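Local coordinates for protein host Factor for Q beta (Staphylococcus aureus, PDB 1KQ1) that binds RNA as a ring-shaped hexamer of the bacterial Sm-like family and regulates translation, at residues I7-K10 with A11-N14; S45-Q49 with G50-L54; I55-H58 with A59-T62. All coordinates share one frame; numbering follows the deposited sequence.

How the contacts relate
After a short N-terminal stretch, helix 7-17 carries contact 1 in its first two turns; this is continuous helix and closes no loop. The three contacts follow in series, none nested in or crossing another. Contact 2 closes the turn, at Gln49 and Gly50, of the hairpin made by strands 43-48 and 51-56; contact 3 closes the short 3-10 turn between the same strand 51-56 and strand 60-65. Contacts 2 and 3 meet where Leu46 packs on Ile55, whereas contacts 1 and 3 join through Gln8 and Lys57, tying helix to sheet. Contacts 1 and 2 do not touch, their centres about 19 Å apart. All three also reach neighbouring subunits.

Contact 1: residues I7-K10 with A11-N14; sequences IQDK and ALEN
Leu12 lies obliquely across Gln8 one helical turn later, its CD1 meeting both CG and OE1 of the Gln8 side chain, with CD1 to OE1 at 3.9 Å. The Gln8 chain is extended, with CG anti to the backbone N (chi1 177°). This carries OE1 to Lys57 of the same chain and Tyr56 of the second subunit, both hydrogen-bonded to it, so the buried amide oxygen has two partners. Leu12 also packs on Ile36 and Tyr39 of strand 31-39, and Ala11 on Leu54 of the second subunit. Lys10 and Asn14 make a second oblique pair, where Lys10 CG stands 3.9 Å from Asn14 ND2. That amide nitrogen comes within 3.1 Å of Lys10 O, but at a poor angle for a hydrogen bond; the carbonyl instead receives Asn14 N at 3.2 Å. The straightest backbone bond runs from Leu12 N to Gln8 O, 2.9 Å long with 169° at the hydrogen. Asp9 and Glu13 turn their carboxylates to different partners, Asn6 and Tyr39 respectively. Bonds from residues 11-14 back to 7-10 thus follow the i to i+4 pattern of an alpha helix, here the N-terminal helix that precedes the Sm-type sheet of Hfq.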
loop_
_atom_site.group_PDB
_atom_site.type_symbol
_atom_site.label_atom_id
_atom_site.label_comp_id
_atom_site.label_asym_id
_atom_site.label_seq_id
_atom_site.Cartn_x
_atom_site.Cartn_y
_atom_site.Cartn_z
ATOM N N ILE C 7 2.797 -16.982 15.174
ATOM C CA ILE C 7 1.401 -17.135 15.481
ATOM C C ILE C 7 0.528 -17.075 14.241
ATOM O O ILE C 7 -0.610 -17.561 14.256
ATOM C CB ILE C 7 0.920 -16.090 16.538
ATOM C CG1 ILE C 7 0.888 -14.692 15.933
ATOM C CG2 ILE C 7 1.852 -16.138 17.802
ATOM C CD1 ILE C 7 0.161 -13.722 16.839
ATOM N N GLN C 8 1.053 -16.496 13.168
ATOM C CA GLN C 8 0.271 -16.422 11.934
ATOM C C GLN C 8 0.038 -17.797 11.313
ATOM O O GLN C 8 -1.082 -18.168 10.965
ATOM C CB GLN C 8 0.958 -15.512 10.918
ATOM C CG GLN C 8 0.232 -15.453 9.573
ATOM C CD GLN C 8 0.953 -14.670 8.454
ATOM O OE1 GLN C 8 0.472 -14.649 7.300
ATOM N NE2 GLN C 8 2.069 -14.009 8.779
ATOM N N ASP C 9 1.101 -18.579 11.147
ATOM C CA ASP C 9 0.899 -19.871 10.565
ATOM C C ASP C 9 0.184 -20.822 11.498
ATOM O O ASP C 9 -0.482 -21.721 11.046
ATOM C CB ASP C 9 2.225 -20.453 10.103
ATOM C CG ASP C 9 2.710 -19.784 8.852
ATOM O OD1 ASP C 9 3.905 -19.561 8.712
ATOM O OD2 ASP C 9 1.868 -19.457 7.988
ATOM N N LYS C 10 0.370 -20.659 12.795
ATOM C CA LYS C 10 -0.374 -21.494 13.718
ATOM C C LYS C 10 -1.873 -21.251 13.489
ATOM O O LYS C 10 -2.650 -22.196 13.417
ATOM C CB LYS C 10 0.002 -21.162 15.161
ATOM C CG LYS C 10 -0.814 -21.976 16.183
ATOM C CD LYS C 10 -0.336 -21.794 17.625
ATOM C CE LYS C 10 -1.126 -22.689 18.596
ATOM N NZ LYS C 10 -2.534 -22.237 18.784
ATOM N N ALA C 11 -2.261 -19.980 13.326
ATOM C CA ALA C 11 -3.676 -19.678 13.134
ATOM C C ALA C 11 -4.168 -20.166 11.790
ATOM O O ALA C 11 -5.212 -20.819 11.702
ATOM C CB ALA C 11 -3.927 -18.177 13.268
ATOM N N LEU C 12 -3.429 -19.892 10.715
ATOM C CA LEU C 12 -3.881 -20.300 9.400
ATOM C C LEU C 12 -3.959 -21.776 9.210
ATOM O O LEU C 12 -4.854 -22.287 8.538
ATOM C CB LEU C 12 -3.005 -19.693 8.271
ATOM C CG LEU C 12 -2.971 -18.162 8.306
ATOM C CD1 LEU C 12 -2.041 -17.626 7.235
ATOM C CD2 LEU C 12 -4.380 -17.595 8.125
ATOM N N GLU C 13 -3.014 -22.489 9.819
ATOM C CA GLU C 13 -2.999 -23.957 9.726
ATOM C C GLU C 13 -4.205 -24.590 10.467
ATOM O O GLU C 13 -4.779 -25.579 10.003
ATOM C CB GLU C 13 -1.651 -24.463 10.283
ATOM C CG GLU C 13 -1.442 -25.945 10.076
ATOM C CD GLU C 13 -1.426 -26.389 8.624
ATOM O OE1 GLU C 13 -1.650 -27.597 8.394
ATOM O OE2 GLU C 13 -1.174 -25.568 7.713
ATOM N N ASN C 14 -4.570 -23.991 11.584
ATOM C CA ASN C 14 -5.749 -24.452 12.325
ATOM C C ASN C 14 -7.010 -24.120 11.526
ATOM O O ASN C 14 -7.912 -24.948 11.440
ATOM C CB ASN C 14 -5.825 -23.776 13.667
ATOM C CG ASN C 14 -4.986 -24.482 14.722
ATOM O OD1 ASN C 14 -4.988 -25.714 14.804
ATOM N ND2 ASN C 14 -4.287 -23.708 15.543
#

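Contact 2: residues S45-Q49 with G50-L54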
loop_
_atom_site.group_PDB
_atom_site.type_symbol
_atom_site.label_atom_id
_atom_site.label_comp_id
_atom_site.label_asym_id
_atom_site.label_seq_id
_atom_site.Cartn_x
_atom_site.Cartn_y
_atom_site.Cartn_z
ATOM N N SER C 45 -6.163 -19.253 -0.550
ATOM C CA SER C 45 -7.232 -19.767 -1.377
ATOM C C SER C 45 -8.476 -19.869 -0.504
ATOM O O SER C 45 -8.493 -20.670 0.446
ATOM C CB SER C 45 -6.848 -21.147 -1.923
ATOM O OG SER C 45 -7.876 -21.621 -2.773
ATOM N N LEU C 46 -9.519 -19.095 -0.816
ATOM C CA LEU C 46 -10.722 -19.054 0.021
ATOM C C LEU C 46 -11.906 -19.579 -0.747
ATOM O O LEU C 46 -12.225 -19.082 -1.810
ATOM C CB LEU C 46 -10.998 -17.617 0.514
ATOM C CG LEU C 46 -12.062 -17.423 1.609
ATOM C CD1 LEU C 46 -11.481 -17.905 2.943
ATOM C CD2 LEU C 46 -12.491 -15.972 1.672
ATOM N N ASN C 47 -12.538 -20.615 -0.196
ATOM C CA ASN C 47 -13.687 -21.282 -0.800
ATOM C C ASN C 47 -14.913 -20.650 -0.168
ATOM O O ASN C 47 -15.152 -20.743 1.049
ATOM C CB ASN C 47 -13.563 -22.779 -0.483
ATOM C CG ASN C 47 -14.808 -23.582 -0.838
ATOM O OD1 ASN C 47 -14.819 -24.813 -0.705
ATOM N ND2 ASN C 47 -15.855 -22.907 -1.264
ATOM N N SER C 48 -15.663 -19.930 -0.995
ATOM C CA SER C 48 -16.834 -19.237 -0.510
ATOM C C SER C 48 -18.046 -19.833 -1.196
ATOM O O SER C 48 -17.923 -20.745 -2.015
ATOM C CB SER C 48 -16.759 -17.740 -0.838
ATOM O OG SER C 48 -15.688 -17.131 -0.125
ATOM N N GLN C 49 -19.204 -19.293 -0.858
ATOM C CA GLN C 49 -20.457 -19.766 -1.430
ATOM C C GLN C 49 -20.570 -19.399 -2.911
ATOM O O GLN C 49 -20.681 -18.224 -3.274
ATOM C CB GLN C 49 -21.642 -19.191 -0.642
ATOM C CG GLN C 49 -21.742 -17.660 -0.583
ATOM C CD GLN C 49 -20.794 -17.002 0.427
ATOM O OE1 GLN C 49 -20.906 -15.804 0.703
ATOM N NE2 GLN C 49 -19.857 -17.778 0.973
ATOM N N GLY C 50 -20.526 -20.413 -3.764
ATOM C CA GLY C 50 -20.625 -20.178 -5.193
ATOM C C GLY C 50 -19.422 -19.462 -5.792
ATOM O O GLY C 50 -19.422 -19.178 -6.989
ATOM N N LYS C 51 -18.393 -19.193 -4.982
ATOM C CA LYS C 51 -17.206 -18.491 -5.475
ATOM C C LYS C 51 -15.890 -19.065 -4.940
ATOM O O LYS C 51 -15.829 -19.551 -3.812
ATOM C CB LYS C 51 -17.280 -17.004 -5.072
ATOM C CG LYS C 51 -18.506 -16.255 -5.556
ATOM C CD LYS C 51 -18.220 -15.495 -6.832
ATOM C CE LYS C 51 -19.427 -14.666 -7.261
ATOM N NZ LYS C 51 -20.591 -15.521 -7.633
ATOM N N GLN C 52 -14.845 -19.039 -5.762
ATOM C CA GLN C 52 -13.527 -19.481 -5.296
ATOM C C GLN C 52 -12.682 -18.224 -5.415
ATOM O O GLN C 52 -12.681 -17.567 -6.460
ATOM C CB GLN C 52 -12.974 -20.614 -6.168
ATOM C CG GLN C 52 -11.512 -21.006 -5.929
ATOM C CD GLN C 52 -11.224 -21.496 -4.525
ATOM O OE1 GLN C 52 -12.006 -22.245 -3.937
ATOM N NE2 GLN C 52 -10.081 -21.090 -3.990
ATOM N N HIS C 53 -11.980 -17.870 -4.342
ATOM C CA HIS C 53 -11.163 -16.663 -4.380
ATOM C C HIS C 53 -9.705 -16.954 -4.131
ATOM O O HIS C 53 -9.335 -17.712 -3.218
ATOM C CB HIS C 53 -11.576 -15.683 -3.295
ATOM C CG HIS C 53 -13.044 -15.403 -3.222
ATOM N ND1 HIS C 53 -13.660 -14.484 -4.042
ATOM C CD2 HIS C 53 -13.993 -15.831 -2.356
ATOM C CE1 HIS C 53 -14.924 -14.355 -3.685
ATOM N NE2 HIS C 53 -15.153 -15.160 -2.664
ATOM N N LEU C 54 -8.839 -16.330 -4.912
ATOM C CA LEU C 54 -7.404 -16.456 -4.681
ATOM C C LEU C 54 -7.037 -15.017 -4.232
ATOM O O LEU C 54 -7.088 -14.083 -5.044
ATOM C CB LEU C 54 -6.657 -16.793 -5.968
ATOM C CG LEU C 54 -5.157 -16.925 -5.776
ATOM C CD1 LEU C 54 -4.892 -18.090 -4.777
ATOM C CD2 LEU C 54 -4.502 -17.172 -7.136
#
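His53 O is met by two groups of the facing strand: it accepts a hydrogen bond from Leu46 N at 2.8 Å and has a softer neighbour in Ser45 CA, which makes a CA-H...O contact of 3.5 Å with it. The return bond, from His53 N to Leu46 O, is equally short at 2.8 Å. Nearer the turn, Ser48 N bonds to Lys51 O at 2.8 Å, whereas the reverse bond from Lys51 N to Ser48 O is weak. These pairs make an antiparallel beta hairpin, with Gln49 and Gly50 at its turn; the positive phi of Gly50 (69°) is a conformation that glycine adopts readily, which suits so tight a reversal. Strand 43-48 continues the sheet toward strand 31-39, and at the outer edge His53 and Leu54 pair with a strand of the third subunit, as the Sm fold joins its subunits into a ring.

On the face carrying Leu46, Ser48 and His53, Ser48 OG meets the imidazole at its edge, in the ring plane, 3.1 Å from CD2 of His53. With OG anti to its carbonyl carbon (chi1 -66°), Ser48 can meet this edge while also hydrogen-bonding Lys33 O. ND1 of the same ring bonds to Thr64 of the third subunit, so different parts of the imidazole face the hairpin and the interface. On the other face, the Gln52 chain bends at chi2 (61°) and brings its amide back over the neighbouring strand: NE2 lies 2.6 Å from Ser45 OG, and OE1 lies 3.7 Å from Asn47 CA.

Contact 3: residues I55-H58 with A59-T62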
loop_
_atom_site.group_PDB
_atom_site.type_symbol
_atom_site.label_atom_id
_atom_site.label_comp_id
_atom_site.label_asym_id
_atom_site.label_seq_id
_atom_site.Cartn_x
_atom_site.Cartn_y
_atom_site.Cartn_z
ATOM N N ILE C 55 -6.668 -14.874 -2.964
ATOM C CA ILE C 55 -6.432 -13.557 -2.333
ATOM C C ILE C 55 -4.985 -13.301 -2.068
ATOM O O ILE C 55 -4.251 -14.185 -1.581
ATOM C CB ILE C 55 -7.189 -13.514 -0.983
ATOM C CG1 ILE C 55 -8.694 -13.760 -1.184
ATOM C CG2 ILE C 55 -6.972 -12.196 -0.320
ATOM C CD1 ILE C 55 -9.435 -14.049 0.189
ATOM N N TYR C 56 -4.522 -12.104 -2.420
ATOM C CA TYR C 56 -3.152 -11.790 -2.079
ATOM C C TYR C 56 -3.040 -11.340 -0.621
ATOM O O TYR C 56 -3.798 -10.468 -0.148
ATOM C CB TYR C 56 -2.556 -10.663 -2.968
ATOM C CG TYR C 56 -2.150 -11.102 -4.340
ATOM C CD1 TYR C 56 -1.083 -11.973 -4.529
ATOM C CD2 TYR C 56 -2.854 -10.649 -5.451
ATOM C CE1 TYR C 56 -0.746 -12.396 -5.809
ATOM C CE2 TYR C 56 -2.502 -11.058 -6.745
ATOM C CZ TYR C 56 -1.451 -11.937 -6.893
ATOM O OH TYR C 56 -1.135 -12.399 -8.157
ATOM N N LYS C 57 -2.084 -11.942 0.115
ATOM C CA LYS C 57 -1.910 -11.510 1.487
ATOM C C LYS C 57 -1.613 -10.011 1.588
ATOM O O LYS C 57 -1.946 -9.361 2.588
ATOM C CB LYS C 57 -0.769 -12.300 2.176
ATOM C CG LYS C 57 -1.157 -13.672 2.710
ATOM C CD LYS C 57 0.040 -14.250 3.494
ATOM C CE LYS C 57 -0.298 -15.566 4.216
ATOM N NZ LYS C 57 0.910 -16.171 4.952
ATOM N N HIS C 58 -0.976 -9.433 0.555
ATOM C CA HIS C 58 -0.684 -8.015 0.638
ATOM C C HIS C 58 -1.946 -7.167 0.704
ATOM O O HIS C 58 -1.879 -6.002 1.129
ATOM C CB HIS C 58 0.246 -7.543 -0.522
ATOM C CG HIS C 58 -0.332 -7.679 -1.905
ATOM N ND1 HIS C 58 0.359 -8.313 -2.920
ATOM C CD2 HIS C 58 -1.467 -7.194 -2.469
ATOM C CE1 HIS C 58 -0.328 -8.227 -4.046
ATOM N NE2 HIS C 58 -1.446 -7.555 -3.805
ATOM N N ALA C 59 -3.087 -7.740 0.304
ATOM C CA ALA C 59 -4.341 -7.000 0.349
ATOM C C ALA C 59 -5.175 -7.289 1.587
ATOM O O ALA C 59 -6.262 -6.709 1.763
ATOM C CB ALA C 59 -5.170 -7.290 -0.912
ATOM N N ILE C 60 -4.721 -8.239 2.414
ATOM C CA ILE C 60 -5.486 -8.566 3.615
ATOM C C ILE C 60 -5.136 -7.707 4.800
ATOM O O ILE C 60 -3.961 -7.379 5.044
ATOM C CB ILE C 60 -5.258 -10.054 3.991
ATOM C CG1 ILE C 60 -5.751 -10.947 2.849
ATOM C CG2 ILE C 60 -5.965 -10.375 5.353
ATOM C CD1 ILE C 60 -5.361 -12.422 3.071
ATOM N N SER C 61 -6.190 -7.275 5.509
ATOM C CA SER C 61 -5.999 -6.516 6.749
ATOM C C SER C 61 -6.131 -7.426 7.956
ATOM O O SER C 61 -5.227 -7.465 8.830
ATOM C CB SER C 61 -7.080 -5.444 6.826
ATOM O OG SER C 61 -6.981 -4.871 8.104
ATOM N N THR C 62 -7.228 -8.179 8.002
ATOM C CA THR C 62 -7.521 -8.982 9.195
ATOM C C THR C 62 -8.239 -10.264 8.908
ATOM O O THR C 62 -8.992 -10.344 7.957
ATOM C CB THR C 62 -8.509 -8.155 10.086
ATOM O OG1 THR C 62 -7.981 -6.852 10.318
ATOM C CG2 THR C 62 -8.787 -8.813 11.463
#
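Apolar packing joins Ile55 and Ile60, whose side chains cross at about a right angle. Ile55 CG2 touches Ile60 CG1 at 3.6 Å and lies 3.8 Å from Ile60 CD1. Ile60 CG1 stands anti to its carbonyl carbon (chi1 -61°), which sends this branch toward Ile55. Both residues extend the packing into the sheet, Ile55 against Leu46 and Phe26, Ile60 against Val44 and Val24.

Two backbone hydrogen bonds bring the chain round. Ala59 N reaches Tyr56 O at 2.9 Å, and Ile60 N reaches Lys57 O at 3.0 Å. Both donors stand above the carbonyl planes, the second 66° out of plane. Beside the first of these bonds, Ala59 CB lies 3.5 Å from Tyr56 O. These i to i+3 bonds form a short 3-10 turn, the link between the last two strands of the Sm fold. Just beyond it, Ser61 and Thr62 both face Phe25 in a classic beta bulge.

Over the His58 imidazole lies Tyr56 CB, at the centre of one face, 3.4 Å above its plane.

The polar ends tie the turn to other elements: NE2 of His58 bonds to Ile60 O of the third subunit, the Tyr56 hydroxyl, besides Gln8 of that subunit, bonds to its Tyr63, and Lys57 NZ, besides Gln8 of its own chain, bonds weakly to Asp40 O.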